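Local coordinates for protein thioesterase (Pseudomonas aeruginosa, PDB 3QY3) that probably hydrolyses fatty acyl-CoA thioesters, as a member of the hotdog-fold thioesterases, at residues Glu114-Thr119 against Gln124-Glu129; Phe53-Glu58 against Ala95-Glu100. All coordinates share one frame; numbering follows the deposited sequence.

Interaction 1. Residues Glu114-Thr119 against Gln124-Glu129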
# COMPACT_ATOMS: atom_id res chain seq x y z
N GLU A 114 -22.66 -4.52 7.95
CA GLU A 114 -22.11 -5.80 8.30
C GLU A 114 -21.54 -6.40 7.05
O GLU A 114 -22.10 -6.22 5.95
CB GLU A 114 -23.21 -6.66 8.89
CG GLU A 114 -23.82 -5.97 10.06
CD GLU A 114 -23.70 -6.70 11.29
OE1 GLU A 114 -22.57 -7.13 11.61
OE2 GLU A 114 -24.77 -6.86 11.93
N HIS A 115 -20.43 -7.13 7.16
CA HIS A 115 -19.81 -7.69 6.01
C HIS A 115 -19.45 -9.17 6.16
O HIS A 115 -19.21 -9.67 7.29
CB HIS A 115 -18.55 -6.87 5.58
CG HIS A 115 -17.39 -6.93 6.55
ND1 HIS A 115 -17.10 -5.92 7.42
CD2 HIS A 115 -16.44 -7.88 6.74
CE1 HIS A 115 -16.01 -6.23 8.10
NE2 HIS A 115 -15.61 -7.45 7.74
N ARG A 116 -19.44 -9.85 5.02
CA ARG A 116 -18.92 -11.19 4.91
C ARG A 116 -18.08 -11.26 3.65
O ARG A 116 -18.44 -10.66 2.61
CB ARG A 116 -20.03 -12.22 4.93
CG ARG A 116 -20.59 -12.37 6.34
CD ARG A 116 -21.84 -13.22 6.42
NE ARG A 116 -21.54 -14.63 6.36
CZ ARG A 116 -21.56 -15.32 5.23
NH1 ARG A 116 -21.87 -14.69 4.10
NH2 ARG A 116 -21.29 -16.62 5.24
N LEU A 117 -16.95 -11.95 3.76
CA LEU A 117 -15.99 -12.06 2.69
C LEU A 117 -15.86 -13.53 2.25
O LEU A 117 -15.79 -14.43 3.09
CB LEU A 117 -14.66 -11.56 3.22
CG LEU A 117 -14.13 -10.24 2.81
CD1 LEU A 117 -15.25 -9.19 2.81
CD2 LEU A 117 -12.88 -9.94 3.64
N HIS A 118 -15.92 -13.77 0.94
CA HIS A 118 -15.77 -15.08 0.32
C HIS A 118 -14.75 -14.86 -0.86
O HIS A 118 -14.25 -13.77 -1.07
CB HIS A 118 -17.11 -15.59 -0.25
CG HIS A 118 -18.30 -15.46 0.68
ND1 HIS A 118 -18.51 -16.30 1.76
CD2 HIS A 118 -19.37 -14.64 0.65
CE1 HIS A 118 -19.64 -15.97 2.36
NE2 HIS A 118 -20.17 -14.96 1.71
N THR A 119 -14.55 -15.88 -1.66
CA THR A 119 -13.83 -15.75 -2.94
C THR A 119 -14.78 -16.22 -4.04
O THR A 119 -15.72 -16.97 -3.79
CB THR A 119 -12.46 -16.49 -2.97
OG1 THR A 119 -12.66 -17.91 -2.86
CG2 THR A 119 -11.47 -15.96 -1.89
N GLN A 124 -19.13 -19.95 -0.89
CA GLN A 124 -19.73 -20.24 0.41
C GLN A 124 -18.74 -20.42 1.54
O GLN A 124 -19.16 -20.72 2.65
CB GLN A 124 -20.57 -21.49 0.33
CG GLN A 124 -21.52 -21.51 -0.84
CD GLN A 124 -22.83 -20.86 -0.55
OE1 GLN A 124 -23.12 -19.76 -1.03
NE2 GLN A 124 -23.65 -21.53 0.25
N GLY A 125 -17.44 -20.33 1.28
CA GLY A 125 -16.49 -20.33 2.42
C GLY A 125 -16.53 -18.92 2.99
O GLY A 125 -16.66 -17.98 2.24
N THR A 126 -16.51 -18.76 4.31
CA THR A 126 -16.39 -17.42 4.90
C THR A 126 -14.93 -17.20 5.30
O THR A 126 -14.40 -17.84 6.22
CB THR A 126 -17.34 -17.23 6.09
OG1 THR A 126 -18.71 -17.48 5.66
CG2 THR A 126 -17.24 -15.79 6.63
N TYR A 127 -14.30 -16.29 4.60
CA TYR A 127 -12.91 -16.02 4.78
C TYR A 127 -12.72 -15.01 5.87
O TYR A 127 -11.69 -15.01 6.54
CB TYR A 127 -12.29 -15.56 3.47
CG TYR A 127 -12.06 -16.71 2.55
CD1 TYR A 127 -13.11 -17.36 1.97
CD2 TYR A 127 -10.78 -17.14 2.24
CE1 TYR A 127 -12.91 -18.49 1.14
CE2 TYR A 127 -10.56 -18.20 1.39
CZ TYR A 127 -11.64 -18.90 0.85
OH TYR A 127 -11.46 -20.04 0.04
N GLY A 128 -13.72 -14.15 6.05
CA GLY A 128 -13.70 -13.17 7.13
C GLY A 128 -15.07 -12.50 7.24
O GLY A 128 -15.91 -12.66 6.36
N GLU A 129 -15.33 -11.87 8.36
CA GLU A 129 -16.61 -11.21 8.60
C GLU A 129 -16.43 -10.16 9.66
O GLU A 129 -15.56 -10.23 10.51
CB GLU A 129 -17.71 -12.20 9.05
CG GLU A 129 -17.32 -13.03 10.24
CD GLU A 129 -18.43 -14.05 10.72
OE1 GLU A 129 -19.22 -14.54 9.90
OE2 GLU A 129 -18.44 -14.33 11.93
O HOH W 1 -10.41 -19.24 -2.33

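Interaction 2. Residues Phe53-Glu58 against Ala95-Glu100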
# COMPACT_ATOMS: atom_id res chain seq x y z
N PHE A 53 -9.03 -4.62 4.79
CA PHE A 53 -9.72 -3.34 5.02
C PHE A 53 -9.82 -2.44 3.80
O PHE A 53 -10.80 -1.70 3.68
CB PHE A 53 -9.08 -2.64 6.21
CG PHE A 53 -9.29 -3.37 7.52
CD1 PHE A 53 -10.51 -3.40 8.14
CD2 PHE A 53 -8.25 -4.06 8.09
CE1 PHE A 53 -10.70 -4.08 9.37
CE2 PHE A 53 -8.44 -4.76 9.24
CZ PHE A 53 -9.66 -4.75 9.92
N GLN A 54 -8.85 -2.61 2.89
CA GLN A 54 -8.93 -1.92 1.61
C GLN A 54 -10.02 -2.54 0.76
O GLN A 54 -10.72 -1.82 0.02
CB GLN A 54 -7.60 -1.93 0.87
CG GLN A 54 -7.64 -1.17 -0.39
CD GLN A 54 -6.25 -0.84 -0.98
OE1 GLN A 54 -5.67 -1.60 -1.78
NE2 GLN A 54 -5.71 0.34 -0.60
N TYR A 55 -10.10 -3.87 0.78
CA TYR A 55 -11.19 -4.55 0.08
C TYR A 55 -12.56 -4.10 0.56
O TYR A 55 -13.45 -3.76 -0.27
CB TYR A 55 -11.06 -6.08 0.17
CG TYR A 55 -9.76 -6.70 -0.30
CD1 TYR A 55 -8.91 -6.06 -1.15
CD2 TYR A 55 -9.42 -7.99 0.09
CE1 TYR A 55 -7.66 -6.62 -1.56
CE2 TYR A 55 -8.25 -8.59 -0.37
CZ TYR A 55 -7.39 -7.91 -1.20
OH TYR A 55 -6.24 -8.56 -1.55
N LEU A 56 -12.70 -3.99 1.88
CA LEU A 56 -13.97 -3.53 2.50
C LEU A 56 -14.25 -2.07 2.13
O LEU A 56 -15.36 -1.71 1.75
CB LEU A 56 -13.92 -3.70 4.01
CG LEU A 56 -13.92 -5.14 4.47
CD1 LEU A 56 -13.57 -5.15 5.97
CD2 LEU A 56 -15.24 -5.88 4.21
N GLU A 57 -13.19 -1.23 2.16
CA GLU A 57 -13.32 0.13 1.68
C GLU A 57 -13.78 0.23 0.25
O GLU A 57 -14.71 0.99 -0.05
CB GLU A 57 -11.97 0.85 1.79
CG GLU A 57 -11.93 2.26 1.28
CD GLU A 57 -10.53 2.76 1.35
OE1 GLU A 57 -9.72 2.36 0.49
OE2 GLU A 57 -10.19 3.47 2.29
N GLU A 58 -13.17 -0.56 -0.64
CA GLU A 58 -13.57 -0.57 -2.05
C GLU A 58 -15.05 -0.95 -2.22
O GLU A 58 -15.78 -0.32 -3.01
CB GLU A 58 -12.66 -1.45 -2.86
CG GLU A 58 -12.92 -1.28 -4.34
CD GLU A 58 -12.57 0.14 -4.87
OE1 GLU A 58 -11.84 0.89 -4.15
OE2 GLU A 58 -12.99 0.46 -5.99
N ALA A 95 -6.80 -14.58 -6.93
CA ALA A 95 -8.11 -14.80 -6.37
C ALA A 95 -8.91 -13.51 -6.56
O ALA A 95 -8.35 -12.43 -6.76
CB ALA A 95 -8.01 -15.12 -4.84
N THR A 96 -10.23 -13.66 -6.53
CA THR A 96 -11.15 -12.52 -6.49
C THR A 96 -11.95 -12.59 -5.19
O THR A 96 -12.67 -13.56 -4.93
CB THR A 96 -12.08 -12.51 -7.71
OG1 THR A 96 -11.25 -12.42 -8.88
CG2 THR A 96 -13.08 -11.34 -7.62
N VAL A 97 -11.79 -11.57 -4.35
CA VAL A 97 -12.51 -11.52 -3.10
C VAL A 97 -13.91 -10.99 -3.38
O VAL A 97 -14.08 -10.05 -4.11
CB VAL A 97 -11.79 -10.65 -2.04
CG1 VAL A 97 -12.71 -10.32 -0.86
CG2 VAL A 97 -10.49 -11.38 -1.57
N VAL A 98 -14.91 -11.60 -2.75
CA VAL A 98 -16.28 -11.19 -2.87
C VAL A 98 -16.64 -10.63 -1.53
O VAL A 98 -16.53 -11.30 -0.48
CB VAL A 98 -17.25 -12.38 -3.28
CG1 VAL A 98 -18.71 -11.93 -3.30
CG2 VAL A 98 -16.87 -12.91 -4.70
N VAL A 99 -17.03 -9.38 -1.55
CA VAL A 99 -17.43 -8.68 -0.35
C VAL A 99 -18.95 -8.47 -0.39
O VAL A 99 -19.50 -7.80 -1.28
CB VAL A 99 -16.82 -7.27 -0.25
CG1 VAL A 99 -17.31 -6.58 1.06
CG2 VAL A 99 -15.25 -7.34 -0.21
N GLU A 100 -19.66 -9.07 0.55
CA GLU A 100 -21.08 -8.82 0.75
C GLU A 100 -21.29 -7.85 1.90
O GLU A 100 -20.78 -8.09 3.01
CB GLU A 100 -21.81 -10.13 1.09
CG GLU A 100 -21.71 -11.17 -0.02
CD GLU A 100 -22.34 -12.52 0.35
OE1 GLU A 100 -22.41 -12.89 1.52
OE2 GLU A 100 -22.72 -13.21 -0.57

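Interaction 1. Residues Glu114-Thr119 against Gln124-Glu129
Thr119 sets its CG2 methyl over one face of the Tyr127 ring, 4.0 Å from the ring centroid and 11° off the normal, a CH-pi contact in which the two side chains cross nearly at right angles. With Thr119 OG1 lying between its own backbone N and carbonyl carbon (chi1 65°), the hydroxyl is left beside the phenol end of the ring. A water bridges the two, 2.7 Å from Thr119 OG1 and donating to Tyr127 OH, which also bonds to Asp122.

The backbone shifts register here. Tyr127 N donates to Leu117 O at 2.8 Å and Leu117 N to Gly128 O at 2.9 Å, so both residues answer Leu117, while the buried Gly128 N finds no partner. In the modelled conformer, one of two, His118 directs ND1 at Gly125 O, which lies in the ring plane, while ND1 stands 41° out of the Gly125 carbonyl plane; their 2.5 Å separation is doubtfully short. Arg116 and Glu129 run side by side, pointing the same way, yet Arg116 NE stays 4.2 Å from Glu129 OE1; in this conformer Arg116 forms its salt bridge with Glu100. The offset is a beta bulge at the turn end of an antiparallel beta hairpin of the hotdog fold.

Interaction 2. Residues Phe53-Glu58 against Ala95-Glu100
Helix 51-66 rests on strand 96-106 in the helix-on-sheet core of the hotdog fold, where a long helix is wrapped in a curved antiparallel sheet. Over the short segments the two axes come within 8.9 Å and cross at -57°. Four buried side chains carry the packing, through apolar atoms. Val97 and Val99, two apart on the strand, both turn their CB toward the helix, where consecutive residues Tyr55 and Leu56 meet them. Both valines hold CG1 anti to the backbone N (chi1 179° for Val99), which leaves CG2 beside that nitrogen. The Tyr55 and Val97 side chains cross at about a right angle, with Val97 CG2 placed obliquely to the ring; ring atoms CD2 and CE2 do the touching, Tyr55 CE2 lying 3.8 Å from Val97 CG2. The Tyr55 hydroxyl bonds to Asp40. From other positions on the helix, Glu58 bonds to Trp38 N and His93 of the second subunit, and Phe53 stacks on Phe53 of the third subunit, so the same helix serves both core and assembly. Val99 divides its methyls between the two helix residues. CG2 lies against the Tyr55 backbone, 4.0 Å from Tyr55 O, while CG1 meets the tip of Leu56 at right angles, 3.8 Å from Leu56 CD2.

In the fold
The two contacts lie with their centres about 9 Å apart and share one curved sheet, in which strands 96-106 and 110-119 are neighbours. Interaction 2 closes before interaction 1 opens along the chain, interaction 2 linking helix 51-66 to strand 96-106 and interaction 1 joining strands 110-119 and 128-138 of the hairpin. They meet directly: His118 O probably accepts a hydrogen bond from Val98 N, and Leu56 packs on both His115 and Leu117. Leu117 also touches Val97 and Val99, which ties the hairpin into the layer beneath the helix. One side of the sheet thus serves the hotdog core; on the other, Glu100 has a salt bridge to Arg116 and a weak hydrogen bond to His118 in the modelled conformers.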